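Local atomic coordinates of L-serine ammonia-lyase (Rhizomucor miehei CAU432, PDB entry 5C3U), a protein that binds pyridoxal-5'-phosphate and belongs to the pyridoxal-phosphate-dependent enzymes, with an alpha/beta fold built around two beta sheets. Residues T207-A212 and M225-T230; C36-M42 and K305-V311; L18-T22 and I45-G49; V160-K164 and G191-W197; F256-M262 and S287-L293. All coordinates share one frame; numbering follows the deposited sequence. Where two conformers were deposited one is given.

Contact 1. Residues T207-A212 and M225-T230; sequences THGSNA and MEKNNT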
# COMPACT_ATOMS: atom_id res chain seq x y z
N THR A 207 -5.36 8.07 -7.12
CA THR A 207 -5.28 9.47 -7.54
C THR A 207 -5.64 9.53 -9.01
O THR A 207 -5.47 8.54 -9.71
CB THR A 207 -3.88 10.11 -7.35
OG1 THR A 207 -2.93 9.43 -8.19
CG2 THR A 207 -3.45 10.09 -5.87
N HIS A 208 -6.09 10.70 -9.47
CA HIS A 208 -6.54 10.83 -10.86
C HIS A 208 -5.45 10.49 -11.85
O HIS A 208 -5.73 9.98 -12.93
CB HIS A 208 -7.06 12.24 -11.13
CG HIS A 208 -8.26 12.60 -10.31
ND1 HIS A 208 -8.32 13.71 -9.56
CD2 HIS A 208 -9.49 11.96 -10.16
CE1 HIS A 208 -9.51 13.77 -8.93
NE2 HIS A 208 -10.22 12.70 -9.29
N GLY A 209 -4.20 10.75 -11.48
CA GLY A 209 -3.04 10.51 -12.34
C GLY A 209 -2.79 9.05 -12.69
O GLY A 209 -2.12 8.77 -13.66
N SER A 210 -3.33 8.12 -11.90
CA SER A 210 -3.17 6.69 -12.20
C SER A 210 -4.35 5.88 -11.62
O SER A 210 -4.29 5.37 -10.50
CB SER A 210 -1.82 6.16 -11.66
OG SER A 210 -1.55 4.85 -12.15
N ASN A 211 -5.44 5.79 -12.38
CA ASN A 211 -6.67 5.28 -11.81
C ASN A 211 -7.14 3.97 -12.46
O ASN A 211 -8.34 3.79 -12.75
CB ASN A 211 -7.75 6.38 -11.85
CG ASN A 211 -8.32 6.61 -13.25
OD1 ASN A 211 -7.61 6.50 -14.26
ND2 ASN A 211 -9.60 6.96 -13.31
N ALA A 212 -6.20 3.05 -12.69
CA ALA A 212 -6.52 1.82 -13.44
C ALA A 212 -7.65 1.00 -12.81
O ALA A 212 -8.49 0.44 -13.52
CB ALA A 212 -5.28 0.95 -13.67
N MET A 225 -2.61 1.31 -18.92
CA MET A 225 -2.21 2.71 -18.95
C MET A 225 -0.70 2.81 -19.02
O MET A 225 -0.01 2.13 -18.26
CB MET A 225 -2.66 3.43 -17.68
CG MET A 225 -4.14 3.69 -17.60
SD MET A 225 -4.62 4.45 -16.04
CE MET A 225 -6.39 4.33 -16.30
N GLU A 226 -0.20 3.65 -19.92
CA GLU A 226 1.25 3.91 -19.99
C GLU A 226 1.59 5.39 -19.75
O GLU A 226 0.88 6.27 -20.22
CB GLU A 226 1.83 3.51 -21.35
CG GLU A 226 1.45 2.13 -21.88
CD GLU A 226 1.44 2.09 -23.41
OE1 GLU A 226 0.47 1.56 -23.99
OE2 GLU A 226 2.40 2.59 -24.04
N LYS A 227 2.71 5.63 -19.06
CA LYS A 227 3.34 6.96 -18.89
C LYS A 227 2.73 7.78 -17.76
O LYS A 227 3.07 8.94 -17.58
CB LYS A 227 3.42 7.79 -20.20
CG LYS A 227 4.12 7.09 -21.38
CD LYS A 227 5.58 6.76 -21.08
CE LYS A 227 6.30 6.18 -22.30
NZ LYS A 227 5.93 4.78 -22.65
N ASN A 228 1.85 7.15 -16.99
CA ASN A 228 1.18 7.82 -15.89
C ASN A 228 2.18 8.25 -14.84
O ASN A 228 3.22 7.61 -14.66
CB ASN A 228 0.14 6.90 -15.25
CG ASN A 228 -0.94 6.49 -16.23
OD1 ASN A 228 -0.68 5.74 -17.18
ND2 ASN A 228 -2.15 6.98 -16.01
N ASN A 229 1.89 9.36 -14.18
CA ASN A 229 2.69 9.77 -13.05
C ASN A 229 1.75 10.42 -12.02
O ASN A 229 0.59 10.75 -12.34
CB ASN A 229 3.83 10.68 -13.50
CG ASN A 229 5.01 10.67 -12.52
OD1 ASN A 229 4.98 9.98 -11.50
ND2 ASN A 229 6.05 11.42 -12.84
N THR A 230 2.21 10.51 -10.78
CA THR A 230 1.44 11.06 -9.68
C THR A 230 2.44 11.09 -8.53
O THR A 230 3.38 10.30 -8.52
CB THR A 230 0.16 10.23 -9.33
OG1 THR A 230 -0.31 10.53 -8.01
CG2 THR A 230 0.41 8.72 -9.37
O HOH W 1 -0.53 10.53 -15.07
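The carbonyl oxygen of Gly209 is gripped by two donors, the side-chain amide of Asn228 and water 1. Gly209 sits in the type I beta turn Thr207-Ser210, which carries the chain from strand 202-207 toward helix 212-219; segment 225-230 is the loop that returns past it. Asn228 ND2 lies 3.0 Å from Gly209 O, its N-H nearly straight at 165°, and the oxygen falls within the amide plane of Asn228. Water 1 donates to the same oxygen and accepts from Asn229 N (2.8 Å), adding a second tie between turn and loop. At the start of the turn Thr207 OG1 donates to Thr230 OG1 over 2.8 Å. Thr230 OG1 is also hydrogen-bonded to Asp260 and to the backbone N of Ala232, so this buried hydroxyl has three partners. Thr230 places CG2 4.1 Å from Ser210 CB because OG1 takes the position trans to its N (chi1 161°). At the other end the extended Met225 chain crosses Asn211 at about a right angle, while Asn211 ND2 bonds to Gln214. The Met225 methyl CE ends 3.2 Å from Asn211 OD1 and 3.8 Å from Ala212 CA.

Contact 2. Residues C36-M42 and K305-V311; sequences CNVFLKM and KDVVVLV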
# COMPACT_ATOMS: atom_id res chain seq x y z
N CYS A 36 -18.14 11.04 13.46
CA CYS A 36 -17.99 9.62 13.18
C CYS A 36 -16.65 9.16 13.74
O CYS A 36 -15.68 9.89 13.61
CB CYS A 36 -18.00 9.40 11.67
SG CYS A 36 -17.79 7.67 11.23
N ASN A 37 -16.59 7.97 14.32
CA ASN A 37 -15.33 7.47 14.87
C ASN A 37 -14.33 7.07 13.78
O ASN A 37 -14.61 6.18 12.98
CB ASN A 37 -15.56 6.27 15.77
CG ASN A 37 -16.19 6.65 17.08
OD1 ASN A 37 -15.54 7.22 17.95
ND2 ASN A 37 -17.46 6.33 17.22
N VAL A 38 -13.17 7.71 13.79
CA VAL A 38 -12.12 7.44 12.82
C VAL A 38 -10.97 6.71 13.51
O VAL A 38 -10.42 7.20 14.51
CB VAL A 38 -11.63 8.75 12.15
CG1 VAL A 38 -10.46 8.50 11.20
CG2 VAL A 38 -12.78 9.40 11.40
N PHE A 39 -10.64 5.53 12.97
CA PHE A 39 -9.52 4.75 13.46
C PHE A 39 -8.47 4.64 12.37
O PHE A 39 -8.81 4.49 11.19
CB PHE A 39 -9.96 3.35 13.86
CG PHE A 39 -10.87 3.33 15.06
CD1 PHE A 39 -12.25 3.33 14.89
CD2 PHE A 39 -10.33 3.29 16.34
CE1 PHE A 39 -13.09 3.30 16.01
CE2 PHE A 39 -11.16 3.25 17.45
CZ PHE A 39 -12.53 3.26 17.28
N LEU A 40 -7.21 4.69 12.76
CA LEU A 40 -6.11 4.65 11.81
C LEU A 40 -5.28 3.40 12.05
O LEU A 40 -4.74 3.22 13.15
CB LEU A 40 -5.25 5.91 11.97
CG LEU A 40 -5.99 7.25 11.90
CD1 LEU A 40 -5.02 8.38 12.22
CD2 LEU A 40 -6.65 7.45 10.54
N LYS A 41 -5.20 2.54 11.03
CA LYS A 41 -4.40 1.31 11.11
C LYS A 41 -2.97 1.63 10.65
O LYS A 41 -2.75 1.93 9.48
CB LYS A 41 -5.05 0.21 10.26
CG LYS A 41 -4.37 -1.15 10.32
CD LYS A 41 -4.26 -1.67 11.75
CE LYS A 41 -3.93 -3.16 11.74
NZ LYS A 41 -3.64 -3.66 13.12
N MET A 42 -2.02 1.61 11.58
CA MET A 42 -0.70 2.21 11.37
C MET A 42 0.38 1.28 10.80
O MET A 42 1.29 0.84 11.51
CB MET A 42 -0.18 2.85 12.68
CG MET A 42 -1.15 3.86 13.30
SD MET A 42 -1.45 5.26 12.19
CE MET A 42 0.18 5.99 12.20
N LYS A 305 -20.95 5.10 14.57
CA LYS A 305 -20.31 4.28 13.54
C LYS A 305 -18.81 4.50 13.46
O LYS A 305 -18.31 5.54 13.90
CB LYS A 305 -20.98 4.50 12.18
CG LYS A 305 -22.38 3.91 12.12
CD LYS A 305 -23.11 4.31 10.86
CE LYS A 305 -24.41 3.53 10.72
NZ LYS A 305 -25.30 4.13 9.68
N ASP A 306 -18.10 3.51 12.91
CA ASP A 306 -16.64 3.49 12.85
C ASP A 306 -16.16 3.48 11.40
O ASP A 306 -16.74 2.76 10.57
CB ASP A 306 -16.10 2.23 13.55
CG ASP A 306 -16.39 2.19 15.06
OD1 ASP A 306 -16.40 1.08 15.64
OD2 ASP A 306 -16.59 3.25 15.69
N VAL A 307 -15.15 4.29 11.09
CA VAL A 307 -14.45 4.16 9.81
C VAL A 307 -12.98 3.89 10.09
O VAL A 307 -12.39 4.46 11.01
CB VAL A 307 -14.64 5.38 8.87
CG1 VAL A 307 -14.04 6.65 9.46
CG2 VAL A 307 -14.05 5.11 7.49
N VAL A 308 -12.40 2.96 9.31
CA VAL A 308 -11.00 2.56 9.49
C VAL A 308 -10.21 3.02 8.26
O VAL A 308 -10.60 2.75 7.14
CB VAL A 308 -10.84 1.03 9.63
CG1 VAL A 308 -9.37 0.63 9.65
CG2 VAL A 308 -11.52 0.51 10.89
N VAL A 309 -9.10 3.73 8.48
CA VAL A 309 -8.25 4.16 7.35
C VAL A 309 -6.98 3.34 7.43
O VAL A 309 -6.32 3.35 8.48
CB VAL A 309 -7.91 5.66 7.43
CG1 VAL A 309 -7.05 6.09 6.25
CG2 VAL A 309 -9.18 6.49 7.51
N LEU A 310 -6.62 2.66 6.34
CA LEU A 310 -5.35 1.92 6.32
C LEU A 310 -4.24 2.87 5.99
O LEU A 310 -4.14 3.35 4.85
CB LEU A 310 -5.39 0.74 5.34
CG LEU A 310 -6.56 -0.23 5.42
CD1 LEU A 310 -6.37 -1.35 4.39
CD2 LEU A 310 -6.74 -0.81 6.82
N VAL A 311 -3.41 3.16 6.99
CA VAL A 311 -2.34 4.12 6.81
C VAL A 311 -1.11 3.34 6.41
O VAL A 311 -0.39 2.79 7.26
CB VAL A 311 -2.10 4.97 8.07
CG1 VAL A 311 -0.90 5.90 7.87
CG2 VAL A 311 -3.36 5.77 8.40
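Strands 37-42 and 306-311 run parallel, Asn37 beside Asp306 and on in step to Met42 beside Val311, their axes 4.7 Å apart and inclined by 25°. Six backbone hydrogen bonds join them. Asn37, Phe39 and Lys41 each offer N-H to one residue of the partner strand and C=O to the residue two further on: Phe39 N meets Val307 O, and Phe39 O receives Val309 N, both at 2.8 Å. Between these rungs lie CA-H...O contacts, such as Val308 CA to Phe39 O.

Apolar packing occupies the face carrying Val38, Leu40 and Met42. Leu40 reaches across with CD2 to within 3.8 Å of Val309 CB, while its CB lies 4.0 Å from Val311 CG2; Met42, bent at chi2 and chi3, sets SD alongside Val311 CB.

Polar and aromatic groups meet on the other face. Asp306 OD2 lies in the ring plane of Phe39, at its edge and 3.5 Å from CE1, the carboxylate standing nearly upright to the ring (85°). Asp306 OD2 also lies 3.2 Å from Asn37 CB. Lys41 lays CB against Leu310 CD2, then leads its amine away to Glu162, Gln166 and Thr22 O.

The pair is second and third of six strands, with 24-26 antiparallel beside 37-42 and 174-178 parallel to 306-311. As in layered alpha/beta domains, helices flank both faces: 260-274 and 280-290 at Leu40 and Val309, and 150-166 at Lys41 and Leu310.

Contact 3. Residues L18-T22 and I45-G49; sequences LHVAT and IQPSG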
# COMPACT_ATOMS: atom_id res chain seq x y z
N LEU A 18 6.93 -12.39 9.17
CA LEU A 18 7.94 -11.34 9.21
C LEU A 18 7.36 -9.95 9.57
O LEU A 18 8.09 -9.06 10.01
CB LEU A 18 8.68 -11.29 7.88
CG LEU A 18 9.69 -12.42 7.59
CD1 LEU A 18 10.06 -12.48 6.12
CD2 LEU A 18 10.93 -12.24 8.44
N HIS A 19 6.06 -9.78 9.38
CA HIS A 19 5.37 -8.55 9.78
C HIS A 19 5.00 -8.59 11.26
O HIS A 19 5.10 -9.63 11.93
CB HIS A 19 4.10 -8.38 8.94
CG HIS A 19 2.99 -9.34 9.32
ND1 HIS A 19 2.83 -10.53 8.72
CD2 HIS A 19 1.99 -9.25 10.29
CE1 HIS A 19 1.78 -11.17 9.27
NE2 HIS A 19 1.27 -10.39 10.23
N VAL A 20 4.55 -7.45 11.76
CA VAL A 20 4.21 -7.30 13.18
C VAL A 20 2.78 -6.85 13.27
O VAL A 20 2.25 -6.31 12.30
CB VAL A 20 5.18 -6.33 13.92
CG1 VAL A 20 6.60 -6.84 13.86
CG2 VAL A 20 5.08 -4.89 13.40
N ALA A 21 2.14 -7.08 14.41
CA ALA A 21 0.84 -6.47 14.65
C ALA A 21 1.03 -4.97 14.88
O ALA A 21 2.00 -4.53 15.52
CB ALA A 21 0.13 -7.13 15.82
N THR A 22 0.16 -4.17 14.29
CA THR A 22 0.35 -2.72 14.32
C THR A 22 -0.77 -2.06 15.10
O THR A 22 -1.87 -2.61 15.18
CB THR A 22 0.35 -2.13 12.90
OG1 THR A 22 -0.85 -2.54 12.23
CG2 THR A 22 1.56 -2.58 12.10
N ILE A 45 4.53 1.38 10.96
CA ILE A 45 5.26 0.74 12.07
C ILE A 45 5.87 -0.63 11.69
O ILE A 45 6.71 -1.18 12.40
CB ILE A 45 4.33 0.58 13.31
CG1 ILE A 45 3.86 1.96 13.81
CG2 ILE A 45 5.03 -0.16 14.46
CD1 ILE A 45 5.00 2.90 14.16
N GLN A 46 5.45 -1.17 10.55
CA GLN A 46 6.01 -2.44 10.06
C GLN A 46 7.51 -2.34 9.86
O GLN A 46 8.01 -1.26 9.49
CB GLN A 46 5.38 -2.81 8.71
CG GLN A 46 3.91 -3.21 8.78
CD GLN A 46 3.67 -4.52 9.50
OE1 GLN A 46 4.59 -5.22 9.90
NE2 GLN A 46 2.40 -4.87 9.66
N PRO A 47 8.24 -3.45 10.07
CA PRO A 47 9.61 -3.47 9.61
C PRO A 47 9.63 -3.09 8.14
O PRO A 47 8.72 -3.46 7.37
CB PRO A 47 10.04 -4.94 9.76
CG PRO A 47 9.09 -5.54 10.73
CD PRO A 47 7.84 -4.71 10.73
N SER A 48 10.65 -2.34 7.77
CA SER A 48 10.80 -1.74 6.41
C SER A 48 9.93 -0.49 6.14
O SER A 48 10.19 0.23 5.18
CB SER A 48 10.74 -2.75 5.25
OG SER A 48 9.39 -3.00 4.83
N GLY A 49 8.90 -0.25 6.95
CA GLY A 49 8.24 1.06 6.95
C GLY A 49 6.90 1.15 6.23
O GLY A 49 6.34 2.26 6.09
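Val20 and Gln46 face each other with CA atoms 6.0 Å apart, in two irregular segments bridged by hydrogen bonds from one side chain. That side chain is Gln46, whose amide reads the backbone of Val20 at both ends. Val20 N donates to Gln46 OE1 over 2.9 Å with an N-H angle of 168°, coming in the carbonyl plane on a lone pair. Gln46 NE2 returns a weak bond to Val20 O at 3.0 Å, bent to 131°. A bend at chi2 (-68°) brings the amide alongside Val20; NE2 also bonds to Glu43, and with OE1 engaged by Val20 N the rotation of the amide is fixed.

Two carbons press on this amide. His19 CB lies 3.3 Å from Gln46 OE1, and the Thr22 side chain crosses that of Gln46 at about a right angle, its CG2 3.5 Å from Gln46 NE2, while Thr22 OG1 bonds to Glu43. Separate packing lies beside it: Val20 sets CG2 3.8 Å from Pro47 CD, and Pro47 CG reaches the carbonyl oxygen of Leu18.

Beyond the contact the chain folds back, Gly49 N bonding to Gln46 O. Segment 45-49 lies in the loop from strand 37-42 to helix 52-67, where the pocket for pyridoxal-5'-phosphate begins; a Pro-Ser-Gly run just ahead of that helix is consistent with the fold type II group of pyridoxal-phosphate enzymes.

Contact 4. Residues V160-K164 and G191-W197; sequences VQELK and GLQEADW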
# COMPACT_ATOMS: atom_id res chain seq x y z
N VAL A 160 -6.84 -7.81 8.37
CA VAL A 160 -8.25 -7.83 8.76
C VAL A 160 -8.48 -8.64 10.03
O VAL A 160 -9.27 -8.25 10.89
CB VAL A 160 -9.15 -8.27 7.59
CG1 VAL A 160 -10.60 -8.40 8.06
CG2 VAL A 160 -9.04 -7.26 6.46
N GLN A 161 -7.75 -9.76 10.15
CA GLN A 161 -7.74 -10.56 11.37
C GLN A 161 -7.36 -9.70 12.58
O GLN A 161 -8.01 -9.78 13.63
CB GLN A 161 -6.80 -11.75 11.22
N GLU A 162 -6.35 -8.85 12.42
CA GLU A 162 -5.99 -7.88 13.44
C GLU A 162 -7.12 -6.88 13.72
O GLU A 162 -7.47 -6.64 14.89
CB GLU A 162 -4.71 -7.13 13.06
CG GLU A 162 -3.43 -7.88 13.36
CD GLU A 162 -2.18 -7.20 12.82
OE1 GLU A 162 -1.28 -7.92 12.30
OE2 GLU A 162 -2.07 -5.94 12.92
N LEU A 163 -7.68 -6.31 12.66
CA LEU A 163 -8.74 -5.31 12.77
C LEU A 163 -9.96 -5.83 13.54
O LEU A 163 -10.53 -5.10 14.36
CB LEU A 163 -9.19 -4.82 11.40
CG LEU A 163 -8.32 -3.82 10.64
CD1 LEU A 163 -9.12 -3.36 9.41
CD2 LEU A 163 -7.94 -2.63 11.51
N LYS A 164 -10.33 -7.08 13.26
CA LYS A 164 -11.45 -7.75 13.90
C LYS A 164 -11.28 -7.79 15.42
O LYS A 164 -12.22 -7.49 16.16
CB LYS A 164 -11.61 -9.17 13.36
CG LYS A 164 -12.76 -9.95 13.98
CD LYS A 164 -13.10 -11.19 13.17
CE LYS A 164 -14.57 -11.51 13.35
NZ LYS A 164 -14.99 -12.76 12.68
N GLY A 191 -9.70 -11.14 3.43
CA GLY A 191 -9.78 -11.10 4.89
C GLY A 191 -11.18 -10.85 5.42
O GLY A 191 -11.60 -11.47 6.41
N LEU A 192 -11.91 -9.93 4.78
CA LEU A 192 -13.28 -9.59 5.20
C LEU A 192 -14.23 -10.77 5.01
O LEU A 192 -15.09 -11.05 5.85
CB LEU A 192 -13.79 -8.35 4.46
CG LEU A 192 -13.16 -7.00 4.84
CD1 LEU A 192 -13.66 -5.92 3.90
CD2 LEU A 192 -13.46 -6.62 6.27
N GLN A 193 -14.07 -11.49 3.90
CA GLN A 193 -14.86 -12.71 3.68
C GLN A 193 -14.55 -13.80 4.72
O GLN A 193 -15.46 -14.42 5.27
CB GLN A 193 -14.72 -13.20 2.24
CG GLN A 193 -15.26 -12.18 1.23
CD GLN A 193 -15.04 -12.57 -0.22
OE1 GLN A 193 -14.30 -13.51 -0.52
NE2 GLN A 193 -15.68 -11.84 -1.13
N GLU A 194 -13.27 -14.00 5.02
CA GLU A 194 -12.85 -14.94 6.07
C GLU A 194 -13.34 -14.58 7.47
O GLU A 194 -13.63 -15.47 8.27
CB GLU A 194 -11.32 -15.12 6.07
N ALA A 195 -13.43 -13.28 7.76
CA ALA A 195 -13.90 -12.76 9.06
C ALA A 195 -15.43 -12.73 9.20
O ALA A 195 -15.95 -12.34 10.25
CB ALA A 195 -13.35 -11.36 9.29
N ASP A 196 -16.12 -13.13 8.14
CA ASP A 196 -17.58 -12.98 7.98
C ASP A 196 -18.03 -11.53 8.13
O ASP A 196 -18.96 -11.21 8.86
CB ASP A 196 -18.36 -13.92 8.92
CG ASP A 196 -19.81 -14.09 8.51
OD1 ASP A 196 -20.09 -14.19 7.29
OD2 ASP A 196 -20.68 -14.13 9.40
N TRP A 197 -17.33 -10.65 7.41
CA TRP A 197 -17.61 -9.24 7.36
C TRP A 197 -17.83 -8.88 5.93
O TRP A 197 -17.31 -7.89 5.42
CB TRP A 197 -16.44 -8.45 7.91
CG TRP A 197 -16.41 -8.36 9.41
CD1 TRP A 197 -17.19 -9.08 10.32
CD2 TRP A 197 -15.53 -7.53 10.22
NE1 TRP A 197 -16.86 -8.73 11.60
CE2 TRP A 197 -15.88 -7.81 11.62
CE3 TRP A 197 -14.53 -6.60 9.95
CZ2 TRP A 197 -15.24 -7.19 12.67
CZ3 TRP A 197 -13.89 -5.98 11.03
CH2 TRP A 197 -14.25 -6.26 12.36
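The indole of Trp197 meets Lys164 at its six-membered end, with Ala195 CB above one face, 4.3 Å from the plane and offset toward the rim, and Leu192 CD2 in plane at the edge. Lys164 comes at the ring obliquely: its CA is 3.5 Å from Trp197 CH2 and its CG 3.9 Å from Trp197 CZ2. From there the lysine runs on extended, CG anti to the backbone N (chi1 -180°), passing Ala195 CB with CD. Lys164 NZ donates a hydrogen bond to Ala195 O over 2.6 Å, tilted 29° from the carbonyl plane; a long, weak ion pair to Asp169 is its second partner. Ala195 directly follows helix 183-194, and Asp196 has the positive phi of a Schellman motif, with Trp197 N bonded back to Leu192 O and Asp196 N to Gln193 O. The lysine charge thus sits at a helix C terminus, where it would probably offset the negative end of the dipole. One helical turn back, helices 150-166 and 183-194 come close at Val160 and Gly191, CA atoms 5.3 Å apart. Both helices lean on strand 174-178 through Leu163 and Leu192. Val160 CG1 lies 3.6 Å from Gly191 O and 3.8 Å from Leu192 CD2.

Contact 5. Residues F256-M262 and S287-L293; sequences FAVSDAM and SLCYTHL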
# COMPACT_ATOMS: atom_id res chain seq x y z
N PHE A 256 -12.82 5.25 -5.74
CA PHE A 256 -12.85 6.69 -5.63
C PHE A 256 -11.48 7.25 -5.99
O PHE A 256 -10.45 6.63 -5.74
CB PHE A 256 -13.25 7.09 -4.21
CG PHE A 256 -13.76 8.50 -4.11
CD1 PHE A 256 -15.08 8.81 -4.46
CD2 PHE A 256 -12.93 9.51 -3.66
CE1 PHE A 256 -15.56 10.11 -4.36
CE2 PHE A 256 -13.40 10.82 -3.56
CZ PHE A 256 -14.71 11.12 -3.92
N ALA A 257 -11.45 8.41 -6.62
CA ALA A 257 -10.18 9.02 -7.00
C ALA A 257 -10.08 10.42 -6.44
O ALA A 257 -11.05 11.16 -6.47
CB ALA A 257 -10.02 9.04 -8.51
N VAL A 258 -8.91 10.76 -5.89
CA VAL A 258 -8.61 12.09 -5.38
C VAL A 258 -7.45 12.73 -6.17
O VAL A 258 -6.71 12.04 -6.88
CB VAL A 258 -8.26 12.06 -3.87
CG1 VAL A 258 -9.35 11.38 -3.05
CG2 VAL A 258 -6.90 11.40 -3.63
N SER A 259 -7.27 14.05 -6.07
CA SER A 259 -6.20 14.72 -6.79
C SER A 259 -4.88 14.61 -6.01
O SER A 259 -4.88 14.32 -4.82
CB SER A 259 -6.52 16.20 -6.96
OG SER A 259 -6.63 16.81 -5.68
N ASP A 260 -3.78 14.89 -6.70
CA ASP A 260 -2.46 14.98 -6.04
C ASP A 260 -2.47 16.05 -4.95
O ASP A 260 -1.85 15.86 -3.90
CB ASP A 260 -1.37 15.23 -7.07
CG ASP A 260 -0.85 13.94 -7.70
OD1 ASP A 260 -1.42 12.85 -7.45
OD2 ASP A 260 0.15 14.00 -8.46
N ALA A 261 -3.18 17.16 -5.19
CA ALA A 261 -3.26 18.23 -4.20
C ALA A 261 -3.96 17.76 -2.92
O ALA A 261 -3.52 18.10 -1.82
CB ALA A 261 -3.94 19.48 -4.77
N MET A 262 -5.02 16.97 -3.05
CA MET A 262 -5.70 16.42 -1.87
C MET A 262 -4.78 15.46 -1.12
O MET A 262 -4.71 15.51 0.11
CB MET A 262 -6.98 15.68 -2.27
CG MET A 262 -8.09 16.61 -2.66
SD MET A 262 -9.42 15.75 -3.54
CE MET A 262 -10.07 14.73 -2.24
N SER A 287 -7.07 11.51 2.82
CA SER A 287 -7.69 12.70 2.25
C SER A 287 -9.22 12.63 2.26
O SER A 287 -9.89 13.67 2.36
CB SER A 287 -7.14 13.03 0.85
OG SER A 287 -7.76 12.26 -0.16
N LEU A 288 -9.77 11.42 2.24
CA LEU A 288 -11.23 11.29 2.31
C LEU A 288 -11.75 11.79 3.66
O LEU A 288 -12.85 12.34 3.73
CB LEU A 288 -11.69 9.86 2.05
CG LEU A 288 -11.37 9.28 0.68
CD1 LEU A 288 -12.18 8.01 0.50
CD2 LEU A 288 -11.67 10.25 -0.45
N CYS A 289 -10.94 11.64 4.71
CA CYS A 289 -11.34 12.12 6.03
C CYS A 289 -11.11 13.61 6.18
O CYS A 289 -12.01 14.34 6.62
CB CYS A 289 -10.61 11.33 7.12
SG CYS A 289 -11.15 9.60 7.11
N TYR A 290 -9.92 14.06 5.81
CA TYR A 290 -9.55 15.47 5.95
C TYR A 290 -10.43 16.40 5.12
O TYR A 290 -10.73 17.51 5.55
CB TYR A 290 -8.08 15.66 5.61
CG TYR A 290 -7.15 15.27 6.73
CD1 TYR A 290 -7.28 15.85 7.99
CD2 TYR A 290 -6.11 14.32 6.52
CE1 TYR A 290 -6.42 15.51 9.03
CE2 TYR A 290 -5.26 13.98 7.56
CZ TYR A 290 -5.41 14.58 8.80
OH TYR A 290 -4.58 14.29 9.86
N THR A 291 -10.87 15.94 3.96
CA THR A 291 -11.76 16.75 3.12
C THR A 291 -13.25 16.55 3.43
O THR A 291 -14.08 17.26 2.86
CB THR A 291 -11.60 16.43 1.62
OG1 THR A 291 -12.01 15.07 1.39
CG2 THR A 291 -10.15 16.66 1.14
N HIS A 292 -13.59 15.56 4.26
CA HIS A 292 -14.99 15.23 4.56
C HIS A 292 -15.69 14.54 3.41
O HIS A 292 -16.88 14.23 3.48
CB HIS A 292 -15.79 16.48 5.00
CG HIS A 292 -15.36 17.08 6.32
ND1 HIS A 292 -14.08 17.09 6.74
CD2 HIS A 292 -16.10 17.74 7.31
CE1 HIS A 292 -14.00 17.69 7.94
NE2 HIS A 292 -15.24 18.10 8.29
N LEU A 293 -14.95 14.24 2.34
CA LEU A 293 -15.55 13.54 1.20
C LEU A 293 -16.12 12.18 1.60
O LEU A 293 -17.06 11.69 0.96
CB LEU A 293 -14.58 13.41 0.03
CG LEU A 293 -14.52 14.66 -0.84
CD1 LEU A 293 -13.36 14.61 -1.82
CD2 LEU A 293 -15.82 14.86 -1.60
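Leu288 CD2 packs against both Phe256 and Val258 on the dense side of this contact, where the end of strand 253-258 and the start of helix 260-274 meet helix 280-290. Leu288 CD2 lies 3.5 Å from Phe256 CD2, approaching the ring obliquely, and 3.7 Å from Val258 CG1. Phe256 is swung out with CG anti to the backbone N (chi1 -160°), which carries its ring across to Leu288; Leu293 CD1 meets the ring edge near its plane. Val258 CG1 also lies 3.4 Å from Ser287 OG, and Ser287 CB 3.6 Å from Met262 O.

Packing is sparser on the more exposed side of Met262, Thr291 and Leu293 than around the buried Val258, Ser287 and Leu288. The exception is Met262, bent at chi3 (68°), which sets CE 3.3 Å from Leu293 CD1, tight for two carbons. Thr291 CG2 lies 3.9 Å from Met262 CE, the side chains crossing at about a right angle. Thr291 OG1 donates to Ser287 O over 2.7 Å and accepts from Leu293 N in an ST turn. Ser259 OG caps helix 260-274 at Met262 N, and Ser287 OG bonds to Ala284 O. No hydrogen bond crosses, so the contact probably depends mainly on the fit of carbon surfaces.

How the contacts relate
From the N terminus, contact 3 is opened by residues 18-22 and closed by 45-49. Contact 2 begins inside that loop, at 36-42, and closes only at 305-311, so the two cross. Within the long loop of contact 2, contacts 4, 1 and 5 follow in series. Lys41 and Glu162 form a salt bridge, and both bond to the backbone of Thr22, joining contacts 2, 4 and 3 on one face of the mixed sheet. On the other face Cys289 packs on Val309, linking contact 5 to contact 2. Contact 1, at the far end of the sheet, meets contact 5 through Thr230 with Asp260 and His208 N with Val258 O; it is about 17 Å from contact 3 between nearest atoms.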